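Local coordinates for protein dehydrogenase (Sinorhizobium meliloti, PDB 3UOE) that probably acts as an oxidoreductase of the LDH2/MDH2 family, which takes in malate and L-lactate dehydrogenases, at residues G43-S48 and N85-G90; N180-G185 and L254-L259; G220-R225 and H234-G239. All coordinates share one frame; numbering follows the deposited sequence.

The three contacts lie well apart: centres of contacts 1 and 2 are 27 Å from each other, 2 and 3 are 23 Å apart, and 1 and 3 are 36 Å apart. Contact 1 closes before contact 2 opens, whereas contact 3 is nested in the loop that contact 2 closes. Contacts 1 and 2 share the seven-stranded mixed sheet: N85-G90 leads into strand 91-96, at one edge of the sheet, and N180-G185 runs into strand 182-186 near the other edge, packed against helix 246-264. Contact 3 belongs to a small separate three-stranded sheet. Both helix 246-264 and the loop that follows strand 222-223 touch the second subunit.

Contact 1 (G43-S48 and N85-G90); sequences GVPADS and NPTTRG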
loop_
_atom_site.group_PDB
_atom_site.type_symbol
_atom_site.label_atom_id
_atom_site.label_comp_id
_atom_site.label_asym_id
_atom_site.label_seq_id
_atom_site.Cartn_x
_atom_site.Cartn_y
_atom_site.Cartn_z
ATOM N N GLY A 43 24.475 -0.179 27.685
ATOM C CA GLY A 43 25.087 1.060 27.231
ATOM C C GLY A 43 24.191 1.916 26.344
ATOM O O GLY A 43 24.629 2.924 25.794
ATOM N N VAL A 44 22.934 1.512 26.198
ATOM C CA VAL A 44 21.972 2.293 25.431
ATOM C C VAL A 44 21.623 3.578 26.183
ATOM O O VAL A 44 21.239 3.526 27.343
ATOM C CB VAL A 44 20.692 1.483 25.167
ATOM C CG1 VAL A 44 19.586 2.360 24.510
ATOM C CG2 VAL A 44 21.022 0.229 24.336
ATOM N N PRO A 45 21.763 4.734 25.515
ATOM C CA PRO A 45 21.461 6.036 26.133
ATOM C C PRO A 45 20.028 6.045 26.676
ATOM O O PRO A 45 19.156 5.391 26.094
ATOM C CB PRO A 45 21.590 7.028 24.965
ATOM C CG PRO A 45 22.391 6.318 23.925
ATOM C CD PRO A 45 22.103 4.857 24.087
ATOM N N ALA A 46 19.796 6.764 27.771
ATOM C CA ALA A 46 18.489 6.741 28.453
ATOM C C ALA A 46 17.310 7.161 27.564
ATOM O O ALA A 46 16.226 6.582 27.648
ATOM C CB ALA A 46 18.530 7.575 29.734
ATOM N N ASP A 47 17.513 8.160 26.713
ATOM C CA ASP A 47 16.435 8.601 25.827
ATOM C C ASP A 47 16.115 7.502 24.818
ATOM O O ASP A 47 14.950 7.199 24.555
ATOM C CB ASP A 47 16.799 9.908 25.104
ATOM C CG ASP A 47 18.041 9.775 24.235
ATOM O OD1 ASP A 47 19.004 9.106 24.657
ATOM O OD2 ASP A 47 18.063 10.342 23.124
ATOM N N SER A 48 17.160 6.904 24.266
ATOM C CA SER A 48 16.998 5.800 23.326
ATOM C C SER A 48 16.428 4.545 23.992
ATOM O O SER A 48 15.615 3.834 23.391
ATOM C CB SER A 48 18.323 5.489 22.631
ATOM O OG SER A 48 18.682 6.557 21.777
ATOM N N ASN A 85 24.214 -2.041 17.707
ATOM C CA ASN A 85 24.998 -0.910 18.181
ATOM C C ASN A 85 24.170 -0.057 19.145
ATOM O O ASN A 85 23.173 0.527 18.747
ATOM C CB ASN A 85 25.444 -0.089 16.969
ATOM C CG ASN A 85 26.256 1.136 17.340
ATOM O OD1 ASN A 85 26.175 1.644 18.460
ATOM N ND2 ASN A 85 27.029 1.636 16.379
ATOM N N PRO A 86 24.591 0.020 20.420
ATOM C CA PRO A 86 23.737 0.629 21.450
ATOM C C PRO A 86 23.599 2.158 21.387
ATOM O O PRO A 86 22.658 2.688 21.979
ATOM C CB PRO A 86 24.410 0.204 22.770
ATOM C CG PRO A 86 25.860 -0.020 22.416
ATOM C CD PRO A 86 25.870 -0.483 20.963
ATOM N N THR A 87 24.486 2.852 20.682
ATOM C CA THR A 87 24.504 4.316 20.752
ATOM C C THR A 87 24.193 5.020 19.438
ATOM O O THR A 87 23.708 6.147 19.441
ATOM C CB THR A 87 25.874 4.849 21.206
ATOM O OG1 THR A 87 26.887 4.325 20.336
ATOM C CG2 THR A 87 26.163 4.454 22.644
ATOM N N THR A 88 24.501 4.386 18.314
ATOM C CA THR A 88 24.320 5.064 17.047
ATOM C C THR A 88 22.853 5.425 16.822
ATOM O O THR A 88 21.941 4.734 17.277
ATOM C CB THR A 88 24.859 4.241 15.859
ATOM O OG1 THR A 88 24.814 5.037 14.665
ATOM C CG2 THR A 88 24.026 2.984 15.656
ATOM N N ARG A 89 22.645 6.536 16.135
ATOM C CA ARG A 89 21.310 6.962 15.740
ATOM C C ARG A 89 21.217 6.921 14.217
ATOM O O ARG A 89 20.331 7.519 13.616
ATOM C CB ARG A 89 21.013 8.361 16.309
ATOM C CG ARG A 89 20.908 8.332 17.841
ATOM C CD ARG A 89 21.089 9.678 18.508
ATOM N NE ARG A 89 21.375 9.524 19.941
ATOM C CZ ARG A 89 20.463 9.643 20.905
ATOM N NH1 ARG A 89 19.202 9.924 20.582
ATOM N NH2 ARG A 89 20.805 9.486 22.187
ATOM N N GLY A 90 22.143 6.192 13.605
ATOM C CA GLY A 90 22.201 6.076 12.159
ATOM C C GLY A 90 22.959 7.225 11.512
ATOM O O GLY A 90 23.200 8.255 12.138
#
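D47 OD2 is gripped twice by R89, taking NH1 at 2.8 Å and NH2 at 3.0 Å. D47 OD1 accepts from that same NH2 at 3.1 Å, so the guanidinium meets the carboxylate end-on with both terminal nitrogens. The two planes are only 25° apart, and the bonds to NH2 fall on the syn lone pairs of the two oxygens. This salt bridge keeps the guanidinium nearly coplanar with the carboxylate. With CG between the backbone N and the carbonyl carbon (chi1 60°), the D47 carboxylate is brought toward R89, which reaches across with its chain extended from CG to NE. S48 OG lies over one face of the guanidinium, offset toward its rim. On the helix 46-61 side, P45 is the N-cap residue, and its ring slides alongside R89 with CB 3.8 Å from NH2. The partner loop is shaped by N85, whose OD1 accepts from the backbone N of both T87 and T88, an Asx turn and an Asx motif, in the loop that leads into strand 91-96. At the G43-P45 end, P45 CD approaches P86 O at 3.1 Å, and V44 CA makes a CH...O contact with the same carbonyl. V44 CG2 packs on P86 CB at 3.7 Å, and L79 of helix 72-80 touches both of these residues.

Contact 2 (N180-G185 and L254-L259); sequences NPVAIG and LAIELL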
loop_
_atom_site.group_PDB
_atom_site.type_symbol
_atom_site.label_atom_id
_atom_site.label_comp_id
_atom_site.label_asym_id
_atom_site.label_seq_id
_atom_site.Cartn_x
_atom_site.Cartn_y
_atom_site.Cartn_z
ATOM N N ASN A 180 6.367 -7.978 5.648
ATOM C CA ASN A 180 6.179 -6.713 4.911
ATOM C C ASN A 180 4.961 -5.873 5.257
ATOM O O ASN A 180 4.049 -5.719 4.439
ATOM C CB ASN A 180 6.207 -6.958 3.402
ATOM C CG ASN A 180 7.495 -7.606 2.953
ATOM O OD1 ASN A 180 8.391 -7.852 3.770
ATOM N ND2 ASN A 180 7.603 -7.888 1.656
ATOM N N PRO A 181 4.962 -5.300 6.462
ATOM C CA PRO A 181 3.896 -4.389 6.871
ATOM C C PRO A 181 4.040 -3.039 6.172
ATOM O O PRO A 181 5.155 -2.606 5.825
ATOM C CB PRO A 181 4.144 -4.194 8.374
ATOM C CG PRO A 181 5.448 -4.862 8.691
ATOM C CD PRO A 181 6.075 -5.342 7.420
ATOM N N VAL A 182 2.904 -2.382 5.968
ATOM C CA VAL A 182 2.893 -0.976 5.624
ATOM C C VAL A 182 1.979 -0.243 6.599
ATOM O O VAL A 182 0.906 -0.729 6.939
ATOM C CB VAL A 182 2.412 -0.746 4.193
ATOM C CG1 VAL A 182 1.045 -1.385 3.983
ATOM C CG2 VAL A 182 2.366 0.746 3.899
ATOM N N ALA A 183 2.420 0.918 7.066
ATOM C CA ALA A 183 1.591 1.752 7.928
ATOM C C ALA A 183 1.351 3.128 7.299
ATOM O O ALA A 183 2.247 3.707 6.675
ATOM C CB ALA A 183 2.219 1.886 9.305
ATOM N N ILE A 184 0.138 3.646 7.458
ATOM C CA ILE A 184 -0.203 4.959 6.921
ATOM C C ILE A 184 -0.858 5.849 7.979
ATOM O O ILE A 184 -1.913 5.522 8.518
ATOM C CB ILE A 184 -1.114 4.849 5.680
ATOM C CG1 ILE A 184 -0.442 4.002 4.597
ATOM C CG2 ILE A 184 -1.449 6.232 5.132
ATOM C CD1 ILE A 184 -1.303 3.783 3.357
ATOM N N GLY A 185 -0.215 6.972 8.283
ATOM C CA GLY A 185 -0.761 7.928 9.233
ATOM C C GLY A 185 -1.255 9.182 8.532
ATOM O O GLY A 185 -0.549 9.773 7.714
ATOM N N LEU A 254 4.694 -8.198 -2.198
ATOM C CA LEU A 254 5.787 -8.276 -3.160
ATOM C C LEU A 254 6.227 -6.892 -3.634
ATOM O O LEU A 254 7.424 -6.633 -3.760
ATOM C CB LEU A 254 5.390 -9.139 -4.364
ATOM C CG LEU A 254 6.529 -9.408 -5.351
ATOM C CD1 LEU A 254 7.703 -10.078 -4.633
ATOM C CD2 LEU A 254 6.061 -10.259 -6.544
ATOM N N ALA A 255 5.261 -6.009 -3.894
ATOM C CA ALA A 255 5.578 -4.620 -4.206
ATOM C C ALA A 255 6.455 -4.045 -3.097
ATOM O O ALA A 255 7.518 -3.487 -3.360
ATOM C CB ALA A 255 4.309 -3.788 -4.376
ATOM N N ILE A 256 6.008 -4.201 -1.856
ATOM C CA ILE A 256 6.749 -3.690 -0.714
ATOM C C ILE A 256 8.172 -4.242 -0.713
ATOM O O ILE A 256 9.145 -3.490 -0.581
ATOM C CB ILE A 256 6.030 -4.010 0.607
ATOM C CG1 ILE A 256 4.700 -3.255 0.663
ATOM C CG2 ILE A 256 6.900 -3.649 1.806
ATOM C CD1 ILE A 256 3.780 -3.689 1.759
ATOM N N GLU A 257 8.287 -5.553 -0.888
ATOM C CA GLU A 257 9.583 -6.225 -0.940
ATOM C C GLU A 257 10.521 -5.516 -1.916
ATOM O O GLU A 257 11.668 -5.204 -1.593
ATOM C CB GLU A 257 9.388 -7.678 -1.391
ATOM C CG GLU A 257 10.643 -8.529 -1.316
ATOM C CD GLU A 257 10.910 -8.999 0.100
ATOM O OE1 GLU A 257 9.957 -9.512 0.732
ATOM O OE2 GLU A 257 12.059 -8.842 0.585
ATOM N N LEU A 258 10.011 -5.266 -3.115
ATOM C CA LEU A 258 10.813 -4.735 -4.212
ATOM C C LEU A 258 11.153 -3.269 -3.987
ATOM O O LEU A 258 12.281 -2.858 -4.219
ATOM C CB LEU A 258 10.067 -4.908 -5.542
ATOM C CG LEU A 258 9.638 -6.344 -5.867
ATOM C CD1 LEU A 258 8.605 -6.382 -6.991
ATOM C CD2 LEU A 258 10.852 -7.201 -6.216
ATOM N N LEU A 259 10.174 -2.483 -3.538
ATOM C CA LEU A 259 10.425 -1.080 -3.238
ATOM C C LEU A 259 11.490 -0.946 -2.154
ATOM O O LEU A 259 12.439 -0.172 -2.295
ATOM C CB LEU A 259 9.140 -0.360 -2.816
ATOM C CG LEU A 259 8.055 -0.207 -3.887
ATOM C CD1 LEU A 259 6.701 0.057 -3.244
ATOM C CD2 LEU A 259 8.417 0.907 -4.856
#
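N180 CB lies 3.7 Å from I256 CG2, the methyl branch that I256 holds anti to its own backbone N. The two side chains slide past each other in opposite directions, and N180 CG is still near that methyl. Beyond it, ND2 donates to E257 OE1 at 3.0 Å, with a nearly straight N-H...O angle of 169°. The oxygen lies close to the amide plane of N180, yet from the glutamate's side the nitrogen comes in from above the carboxylate plane. E257 brings OE1 within reach by bending at chi2 (80°). ND2 also donates to G253 O one turn back in helix 246-264, while E257 OE1 accepts from G178 N and OE2 from A269 N.

Behind the amide, the other branch of I256 brings CD1 to 3.4 Å from N180 O and 4.1 Å from V182 CB; N180 O also accepts from T199 OG1. The contact thus seats helix 246-264 against one strand of the mixed sheet, where M160 of neighbouring strand 156-161 also touches V182 and I256. F193 of the second subunit packs on L254, A255 and L258 of the same helix. With an alanine here in place of N180, G253 O and E257 OE1 would each probably lose one donor, and a gap would be likely to open beside E257 CB.

Chemically, a buried carboxylate is held here by neutral N-H donors, from N180, G178 and A269, which would be expected to steady its negative charge while tying the loop before the strand to the helix.

Contact 3 (G220-R225 and H234-G239); sequences GWAVDR and HAAQAG
R225 starts out with CG between its own backbone N and carbonyl carbon (chi1 56°) and bends again at chi3 (71°), which swings the guanidinium round to A238. There NH2 comes 3.4 Å from A238 CB, approaching obliquely, with NE also beside the methyl; at the root of the same side chain, CB lies 3.5 Å from A238 O.

The backbones close in tightly just beyond. D224 and G239 have CA atoms 4.0 Å apart, and G239 CA makes a CH...O contact of 3.2 Å with V223 O. Glycine suits the spot, since a CB there would fall on that carbonyl oxygen. Bonds from A238 N to A235 O and from G239 N to A236 O (i+3 to i) tie the turn that leads to G239, and the chain then pairs V223 with A240 in strand 240-241. Strand 222-223 is the middle one of a small antiparallel sheet, with 229-230 on its other side.

A222 CB touches A236 CB at 3.6 Å, methyl to methyl, and the A235 methyl (CB) sits 4.1 Å from the D224 CB methylene. The carboxylate of D224 is turned to its own loop, where OD1 accepts from the backbone N of D226 and R228. R225 O accepts from R314 of the second subunit, carrying the edge of this contact into the dimer.

Between the two segments, then, the join rests on methyl packing, one CH...O contact and the arginine laid beside A238, while the conventional hydrogen bonds run within each segment or to its neighbours, one of them R314 of the second subunit.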
loop_
_atom_site.group_PDB
_atom_site.type_symbol
_atom_site.label_atom_id
_atom_site.label_comp_id
_atom_site.label_asym_id
_atom_site.label_seq_id
_atom_site.Cartn_x
_atom_site.Cartn_y
_atom_site.Cartn_z
ATOM N N GLY A 220 -5.154 -22.665 7.486
ATOM C CA GLY A 220 -5.102 -21.587 6.514
ATOM C C GLY A 220 -4.041 -20.527 6.773
ATOM O O GLY A 220 -3.713 -19.742 5.887
ATOM N N TRP A 221 -3.500 -20.489 7.983
ATOM C CA TRP A 221 -2.448 -19.526 8.292
ATOM C C TRP A 221 -1.158 -19.895 7.579
ATOM O O TRP A 221 -0.494 -19.034 7.001
ATOM C CB TRP A 221 -2.193 -19.455 9.807
ATOM C CG TRP A 221 -3.194 -18.624 10.559
ATOM C CD1 TRP A 221 -4.375 -18.145 10.087
ATOM C CD2 TRP A 221 -3.113 -18.214 11.935
ATOM N NE1 TRP A 221 -5.025 -17.444 11.068
ATOM C CE2 TRP A 221 -4.283 -17.474 12.208
ATOM C CE3 TRP A 221 -2.169 -18.401 12.950
ATOM C CZ2 TRP A 221 -4.532 -16.917 13.469
ATOM C CZ3 TRP A 221 -2.421 -17.845 14.201
ATOM C CH2 TRP A 221 -3.593 -17.109 14.447
ATOM N N ALA A 222 -0.814 -21.179 7.614
ATOM C CA ALA A 222 0.523 -21.614 7.233
ATOM C C ALA A 222 0.577 -23.010 6.624
ATOM O O ALA A 222 -0.361 -23.795 6.735
ATOM C CB ALA A 222 1.461 -21.542 8.434
ATOM N N VAL A 223 1.703 -23.298 5.977
ATOM C CA VAL A 223 2.008 -24.637 5.492
ATOM C C VAL A 223 3.317 -25.028 6.136
ATOM O O VAL A 223 4.053 -24.165 6.602
ATOM C CB VAL A 223 2.164 -24.684 3.963
ATOM C CG1 VAL A 223 0.848 -24.374 3.291
ATOM C CG2 VAL A 223 3.259 -23.717 3.498
ATOM N N ASP A 224 3.612 -26.320 6.180
ATOM C CA ASP A 224 4.876 -26.752 6.765
ATOM C C ASP A 224 5.996 -26.612 5.746
ATOM O O ASP A 224 5.778 -26.104 4.647
ATOM C CB ASP A 224 4.788 -28.183 7.300
ATOM C CG ASP A 224 4.370 -29.175 6.242
ATOM O OD1 ASP A 224 4.801 -29.026 5.073
ATOM O OD2 ASP A 224 3.610 -30.107 6.585
ATOM N N ARG A 225 7.187 -27.064 6.124
ATOM C CA ARG A 225 8.373 -26.960 5.288
ATOM C C ARG A 225 8.230 -27.704 3.960
ATOM O O ARG A 225 8.943 -27.417 3.009
ATOM C CB ARG A 225 9.592 -27.492 6.047
ATOM C CG ARG A 225 9.410 -28.923 6.552
ATOM C CD ARG A 225 10.547 -29.364 7.478
ATOM N NE ARG A 225 10.506 -28.699 8.782
ATOM C CZ ARG A 225 11.236 -29.067 9.832
ATOM N NH1 ARG A 225 12.057 -30.103 9.733
ATOM N NH2 ARG A 225 11.136 -28.410 10.982
ATOM N N HIS A 234 4.672 -25.237 15.497
ATOM C CA HIS A 234 6.085 -25.577 15.356
ATOM C C HIS A 234 6.406 -25.932 13.912
ATOM O O HIS A 234 7.481 -25.614 13.413
ATOM C CB HIS A 234 6.477 -26.730 16.284
ATOM C CG HIS A 234 6.265 -26.428 17.733
ATOM N ND1 HIS A 234 7.101 -25.598 18.449
ATOM C CD2 HIS A 234 5.303 -26.833 18.595
ATOM C CE1 HIS A 234 6.665 -25.508 19.693
ATOM N NE2 HIS A 234 5.574 -26.243 19.806
ATOM N N ALA A 235 5.476 -26.605 13.248
ATOM C CA ALA A 235 5.629 -26.892 11.830
ATOM C C ALA A 235 5.599 -25.564 11.063
ATOM O O ALA A 235 6.512 -25.244 10.305
ATOM C CB ALA A 235 4.514 -27.837 11.346
ATOM N N ALA A 236 4.549 -24.783 11.293
ATOM C CA ALA A 236 4.432 -23.458 10.695
ATOM C C ALA A 236 5.721 -22.642 10.818
ATOM O O ALA A 236 6.112 -21.961 9.878
ATOM C CB ALA A 236 3.247 -22.703 11.310
ATOM N N GLN A 237 6.382 -22.712 11.976
ATOM C CA GLN A 237 7.588 -21.920 12.207
ATOM C C GLN A 237 8.641 -22.218 11.142
ATOM O O GLN A 237 9.377 -21.335 10.710
ATOM C CB GLN A 237 8.160 -22.165 13.612
ATOM C CG GLN A 237 7.435 -21.412 14.737
ATOM C CD GLN A 237 8.130 -21.547 16.098
ATOM O OE1 GLN A 237 8.582 -22.622 16.470
ATOM N NE2 GLN A 237 8.206 -20.449 16.838
ATOM N N ALA A 238 8.697 -23.471 10.717
ATOM C CA ALA A 238 9.680 -23.893 9.735
ATOM C C ALA A 238 9.090 -23.876 8.332
ATOM O O ALA A 238 9.749 -24.291 7.371
ATOM C CB ALA A 238 10.203 -25.286 10.080
ATOM N N GLY A 239 7.850 -23.396 8.216
ATOM C CA GLY A 239 7.139 -23.423 6.951
ATOM C C GLY A 239 6.995 -22.062 6.294
ATOM O O GLY A 239 7.962 -21.315 6.172
#